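Staphylococcus aureus CymR (PDB 3T8R) probably binds DNA as a dimeric Rrf2-type transcriptional regulator that senses oxidation through a thiol and controls stress resistance and the oxidative response. Local coordinates at residues A[30-35]-A[40-45]; A[47-52]-A[56-61]. All coordinates share one frame; numbering follows the deposited sequence.

Both contacts belong to the winged helix-turn-helix domain and share helix 42-54, probably the recognition helix, as in other winged helix-turn-helix proteins. Interaction 1 (30-35 with 40-45) closes the turn at the start of that helix, packing it against helix 31-37; interaction 2 (47-52 with 56-61) follows in the chain and joins the helix's later part to strand 58-60, the first strand of the wing hairpin. Their centres lie about 12 Å apart, and they touch directly where Leu31 CD2 packs 3.7 Å from Val49 CG2. Helix 8-21 lies against both, with Leu16 meeting Ile34 of one contact and Leu52 of the other.

Interaction 1 of 2, residues A[30-35]-A[40-45]; sequences SLKSIA and LSDLYL
The helix-turn-helix of the DNA-binding domain is formed here: helix 31-37, the turn, and the start of helix 42-54, held together by Leu45, Ala35 and Leu31. The wedge between the helices is the CD1 methyl of Leu45. Leu45 CD1 packs 3.6 Å from Leu31 CD2, with the two leucine side chains set obliquely, and 3.8 Å from Ile34 CB, where the side chains run at about a right angle; Ala35 CB is a third apolar neighbour. Ile34 also touches Leu16 of helix 8-21. The turn is closed by one nearly straight backbone bond, Leu40 N to Ala35 O (3.0 Å, 175° at the hydrogen). Each helix begins with a serine N-cap: Ser30 OG accepts from Ser33 N and Ser41 OG from Tyr44 N. Nearer the solvent, Asp42 turns its carboxylate back over helix 31-37, CG lying beside its own backbone N and anti to the carbonyl carbon (chi1 -74°). This brings Asp42 OD1 to 3.3 Å from Lys32 CA, while a water bridges the helices, donating to Lys32 O at 3.0 Å and to Asp42 OD2 at 2.7 Å.

Interaction 2 of 2, residues A[47-52]-A[56-61]; sequences QLVGPL and GLIRSV
Leu52 O receives the backbone N-H of Leu57, with Leu57 N at 3.0 Å, the bond that ties the end of helix 42-54 to the chain entering the wing of this winged helix-turn-helix domain. The donor lies almost in line with the Leu52 carbonyl (167°), with an angle of 150° at the hydrogen. Gly56, with its positive phi, is the residue at which the chain leaves the helix, in a Schellman motif whose backbone bonds return to the final turn. Its carbonyl oxygen accepts a hydrogen bond from Arg71 NH1.

Past this polar closure the contact is apolar and largely buried. Leu57 keeps close to the helix end: Leu57 CB lies 3.7 Å from Leu52 O, and Leu57 CD1 meets Leu52 CD2 more loosely at 4.2 Å. Leu85 of helix 79-87 packs on the same Leu57 side chain. Ile58, the first residue of strand 58-60, points toward the helix and reaches it with its longer branch. CG1 is flanked by both the backbone N and the carbonyl carbon (chi1 69°), and with chi2 extended the branch runs across the last turns of the helix. Ile58 CG1 lies 3.9 Å from Leu52 CB. Met17 of helix 8-21 and Tyr68 of strand 67-70 also touch Ile58, which is thus shared by helix 8-21, helix 42-54 and the hairpin strand 67-70. The branch ends in Ile58 CD1, which rests against both Leu52 CB at 3.8 Å and, about one turn earlier, Val49 CG1 at 4.0 Å.

Interaction 1 of 2, residues A[30-35]-A[40-45]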
loop_
_atom_site.group_PDB
_atom_site.type_symbol
_atom_site.label_atom_id
_atom_site.label_comp_id
_atom_site.label_asym_id
_atom_site.label_seq_id
_atom_site.Cartn_x
_atom_site.Cartn_y
_atom_site.Cartn_z
ATOM N N SER A 30 4.510 -31.815 1.563
ATOM C CA SER A 30 4.886 -31.809 2.970
ATOM C C SER A 30 5.110 -30.386 3.437
ATOM O O SER A 30 5.589 -29.541 2.677
ATOM C CB SER A 30 6.152 -32.636 3.202
ATOM O OG SER A 30 7.254 -32.075 2.516
ATOM N N LEU A 31 4.753 -30.117 4.687
ATOM C CA LEU A 31 5.071 -28.830 5.284
ATOM C C LEU A 31 6.569 -28.643 5.220
ATOM O O LEU A 31 7.066 -27.558 4.912
ATOM C CB LEU A 31 4.623 -28.781 6.744
ATOM C CG LEU A 31 3.212 -28.244 6.981
ATOM C CD1 LEU A 31 3.133 -27.593 8.355
ATOM C CD2 LEU A 31 2.849 -27.243 5.904
ATOM N N LYS A 32 7.288 -29.721 5.505
ATOM C CA LYS A 32 8.745 -29.678 5.490
ATOM C C LYS A 32 9.282 -29.151 4.161
ATOM O O LYS A 32 10.176 -28.305 4.139
ATOM C CB LYS A 32 9.325 -31.057 5.791
ATOM C CG LYS A 32 10.837 -31.123 5.712
ATOM C CD LYS A 32 11.370 -32.366 6.413
ATOM C CE LYS A 32 10.576 -33.597 6.023
ATOM N NZ LYS A 32 11.084 -34.827 6.694
ATOM N N SER A 33 8.729 -29.636 3.054
ATOM C CA SER A 33 9.220 -29.221 1.743
ATOM C C SER A 33 8.876 -27.752 1.426
ATOM O O SER A 33 9.694 -27.032 0.880
ATOM C CB SER A 33 8.748 -30.172 0.638
ATOM O OG SER A 33 7.476 -29.807 0.138
ATOM N N ILE A 34 7.681 -27.307 1.800
ATOM C CA ILE A 34 7.295 -25.913 1.589
ATOM C C ILE A 34 8.159 -24.951 2.402
ATOM O O ILE A 34 8.620 -23.927 1.885
ATOM C CB ILE A 34 5.801 -25.679 1.920
ATOM C CG1 ILE A 34 4.925 -26.494 0.972
ATOM C CG2 ILE A 34 5.451 -24.198 1.796
ATOM C CD1 ILE A 34 3.522 -26.743 1.485
ATOM N N ALA A 35 8.387 -25.277 3.672
ATOM C CA ALA A 35 9.215 -24.445 4.537
ATOM C C ALA A 35 10.618 -24.329 3.959
ATOM O O ALA A 35 11.186 -23.241 3.879
ATOM C CB ALA A 35 9.267 -25.017 5.953
ATOM N N LEU A 40 11.688 -20.728 5.477
ATOM C CA LEU A 40 10.927 -20.437 6.684
ATOM C C LEU A 40 11.110 -21.621 7.619
ATOM O O LEU A 40 11.306 -22.737 7.160
ATOM C CB LEU A 40 9.437 -20.387 6.355
ATOM C CG LEU A 40 8.925 -19.465 5.263
ATOM C CD1 LEU A 40 7.469 -19.795 4.955
ATOM C CD2 LEU A 40 9.084 -18.048 5.721
ATOM N N SER A 41 11.027 -21.389 8.920
ATOM C CA SER A 41 10.971 -22.517 9.858
ATOM C C SER A 41 9.639 -23.245 9.724
ATOM O O SER A 41 8.626 -22.631 9.381
ATOM C CB SER A 41 11.187 -22.053 11.298
ATOM O OG SER A 41 10.083 -21.313 11.781
ATOM N N ASP A 42 9.641 -24.551 9.998
ATOM C CA ASP A 42 8.412 -25.342 9.965
ATOM C C ASP A 42 7.423 -24.797 10.984
ATOM O O ASP A 42 6.214 -24.825 10.764
ATOM C CB ASP A 42 8.698 -26.818 10.266
ATOM C CG ASP A 42 9.373 -27.532 9.111
ATOM O OD1 ASP A 42 8.737 -28.417 8.499
ATOM O OD2 ASP A 42 10.541 -27.208 8.807
ATOM N N LEU A 43 7.948 -24.293 12.088
ATOM C CA LEU A 43 7.115 -23.757 13.153
ATOM C C LEU A 43 6.382 -22.505 12.679
ATOM O O LEU A 43 5.202 -22.315 12.979
ATOM C CB LEU A 43 7.968 -23.463 14.387
ATOM C CG LEU A 43 7.305 -23.110 15.722
ATOM C CD1 LEU A 43 6.479 -24.272 16.272
ATOM C CD2 LEU A 43 8.378 -22.678 16.722
ATOM N N TYR A 44 7.079 -21.653 11.931
ATOM C CA TYR A 44 6.456 -20.453 11.410
ATOM C C TYR A 44 5.388 -20.839 10.394
ATOM O O TYR A 44 4.314 -20.248 10.363
ATOM C CB TYR A 44 7.506 -19.540 10.773
ATOM C CG TYR A 44 6.944 -18.253 10.222
ATOM C CD1 TYR A 44 6.776 -17.141 11.036
ATOM C CD2 TYR A 44 6.593 -18.147 8.882
ATOM C CE1 TYR A 44 6.270 -15.955 10.530
ATOM C CE2 TYR A 44 6.078 -16.972 8.371
ATOM C CZ TYR A 44 5.921 -15.879 9.198
ATOM O OH TYR A 44 5.412 -14.705 8.680
ATOM N N LEU A 45 5.673 -21.849 9.582
ATOM C CA LEU A 45 4.725 -22.285 8.563
ATOM C C LEU A 45 3.459 -22.777 9.256
ATOM O O LEU A 45 2.347 -22.546 8.787
ATOM C CB LEU A 45 5.316 -23.413 7.715
ATOM C CG LEU A 45 5.109 -23.403 6.197
ATOM C CD1 LEU A 45 5.434 -24.768 5.605
ATOM C CD2 LEU A 45 3.708 -22.974 5.785
HETATM O O HOH W 1 11.889 -27.719 6.545
#

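Interaction 2 of 2, residues A[47-52]-A[56-61]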
loop_
_atom_site.group_PDB
_atom_site.type_symbol
_atom_site.label_atom_id
_atom_site.label_comp_id
_atom_site.label_asym_id
_atom_site.label_seq_id
_atom_site.Cartn_x
_atom_site.Cartn_y
_atom_site.Cartn_z
ATOM N N GLN A 47 2.037 -21.702 11.817
ATOM C CA GLN A 47 1.181 -20.578 12.189
ATOM C C GLN A 47 0.358 -20.052 11.021
ATOM O O GLN A 47 -0.661 -19.392 11.219
ATOM C CB GLN A 47 2.007 -19.453 12.798
ATOM C CG GLN A 47 2.611 -19.816 14.141
ATOM C CD GLN A 47 3.450 -18.693 14.716
ATOM O OE1 GLN A 47 3.857 -17.775 13.997
ATOM N NE2 GLN A 47 3.720 -18.761 16.015
ATOM N N LEU A 48 0.803 -20.344 9.806
ATOM C CA LEU A 48 0.067 -19.932 8.620
ATOM C C LEU A 48 -0.953 -21.000 8.292
ATOM O O LEU A 48 -2.083 -20.706 7.912
ATOM C CB LEU A 48 1.018 -19.759 7.438
ATOM C CG LEU A 48 2.220 -18.855 7.687
ATOM C CD1 LEU A 48 3.091 -18.840 6.448
ATOM C CD2 LEU A 48 1.752 -17.457 8.014
ATOM N N VAL A 49 -0.539 -22.250 8.437
ATOM C CA VAL A 49 -1.398 -23.374 8.109
ATOM C C VAL A 49 -2.632 -23.402 9.000
ATOM O O VAL A 49 -3.740 -23.651 8.529
ATOM C CB VAL A 49 -0.646 -24.686 8.254
ATOM C CG1 VAL A 49 -1.621 -25.838 8.344
ATOM C CG2 VAL A 49 0.318 -24.861 7.091
ATOM N N GLY A 50 -2.439 -23.139 10.286
ATOM C CA GLY A 50 -3.538 -23.157 11.237
ATOM C C GLY A 50 -4.792 -22.454 10.742
ATOM O O GLY A 50 -5.843 -23.086 10.603
ATOM N N PRO A 51 -4.689 -21.144 10.470
ATOM C CA PRO A 51 -5.818 -20.330 10.010
ATOM C C PRO A 51 -6.382 -20.761 8.653
ATOM O O PRO A 51 -7.596 -20.733 8.471
ATOM C CB PRO A 51 -5.224 -18.925 9.919
ATOM C CG PRO A 51 -4.099 -18.932 10.899
ATOM C CD PRO A 51 -3.526 -20.313 10.840
ATOM N N LEU A 52 -5.520 -21.160 7.724
ATOM C CA LEU A 52 -5.971 -21.655 6.422
ATOM C C LEU A 52 -6.789 -22.945 6.545
ATOM O O LEU A 52 -7.784 -23.158 5.834
ATOM C CB LEU A 52 -4.764 -21.879 5.508
ATOM C CG LEU A 52 -4.049 -20.590 5.107
ATOM C CD1 LEU A 52 -2.697 -20.889 4.485
ATOM C CD2 LEU A 52 -4.912 -19.781 4.148
ATOM N N GLY A 56 -11.046 -23.723 6.146
ATOM C CA GLY A 56 -11.440 -24.790 5.241
ATOM C C GLY A 56 -10.818 -24.747 3.853
ATOM O O GLY A 56 -11.282 -25.417 2.935
ATOM N N LEU A 57 -9.757 -23.964 3.689
ATOM C CA LEU A 57 -9.159 -23.806 2.367
ATOM C C LEU A 57 -8.172 -24.905 2.050
ATOM O O LEU A 57 -7.986 -25.256 0.887
ATOM C CB LEU A 57 -8.462 -22.444 2.246
ATOM C CG LEU A 57 -9.331 -21.208 2.429
ATOM C CD1 LEU A 57 -8.521 -19.990 2.061
ATOM C CD2 LEU A 57 -10.578 -21.306 1.559
ATOM N N ILE A 58 -7.516 -25.430 3.080
ATOM C CA ILE A 58 -6.576 -26.528 2.916
ATOM C C ILE A 58 -6.873 -27.615 3.948
ATOM O O ILE A 58 -7.575 -27.368 4.932
ATOM C CB ILE A 58 -5.118 -26.052 3.084
ATOM C CG1 ILE A 58 -4.830 -25.650 4.533
ATOM C CG2 ILE A 58 -4.854 -24.886 2.152
ATOM C CD1 ILE A 58 -3.347 -25.369 4.812
ATOM N N ARG A 59 -6.325 -28.801 3.727
ATOM C CA ARG A 59 -6.496 -29.899 4.677
ATOM C C ARG A 59 -5.268 -30.789 4.690
ATOM O O ARG A 59 -4.529 -30.869 3.709
ATOM C CB ARG A 59 -7.726 -30.715 4.329
ATOM C CG ARG A 59 -7.614 -31.449 3.019
ATOM C CD ARG A 59 -8.874 -32.237 2.792
ATOM N NE ARG A 59 -8.935 -32.848 1.474
ATOM C CZ ARG A 59 -10.012 -33.469 1.015
ATOM N NH1 ARG A 59 -11.099 -33.535 1.776
ATOM N NH2 ARG A 59 -10.008 -34.009 -0.197
ATOM N N SER A 60 -5.035 -31.446 5.819
ATOM C CA SER A 60 -3.904 -32.354 5.921
ATOM C C SER A 60 -4.336 -33.751 5.500
ATOM O O SER A 60 -5.513 -34.093 5.601
ATOM C CB SER A 60 -3.352 -32.354 7.348
ATOM O OG SER A 60 -4.401 -32.383 8.298
ATOM N N VAL A 61 -3.393 -34.540 4.990
ATOM C CA VAL A 61 -3.667 -35.933 4.656
ATOM C C VAL A 61 -3.226 -36.804 5.823
ATOM O O VAL A 61 -2.248 -36.495 6.510
ATOM C CB VAL A 61 -2.945 -36.385 3.375
ATOM C CG1 VAL A 61 -1.714 -37.209 3.720
ATOM C CG2 VAL A 61 -3.885 -37.194 2.498
#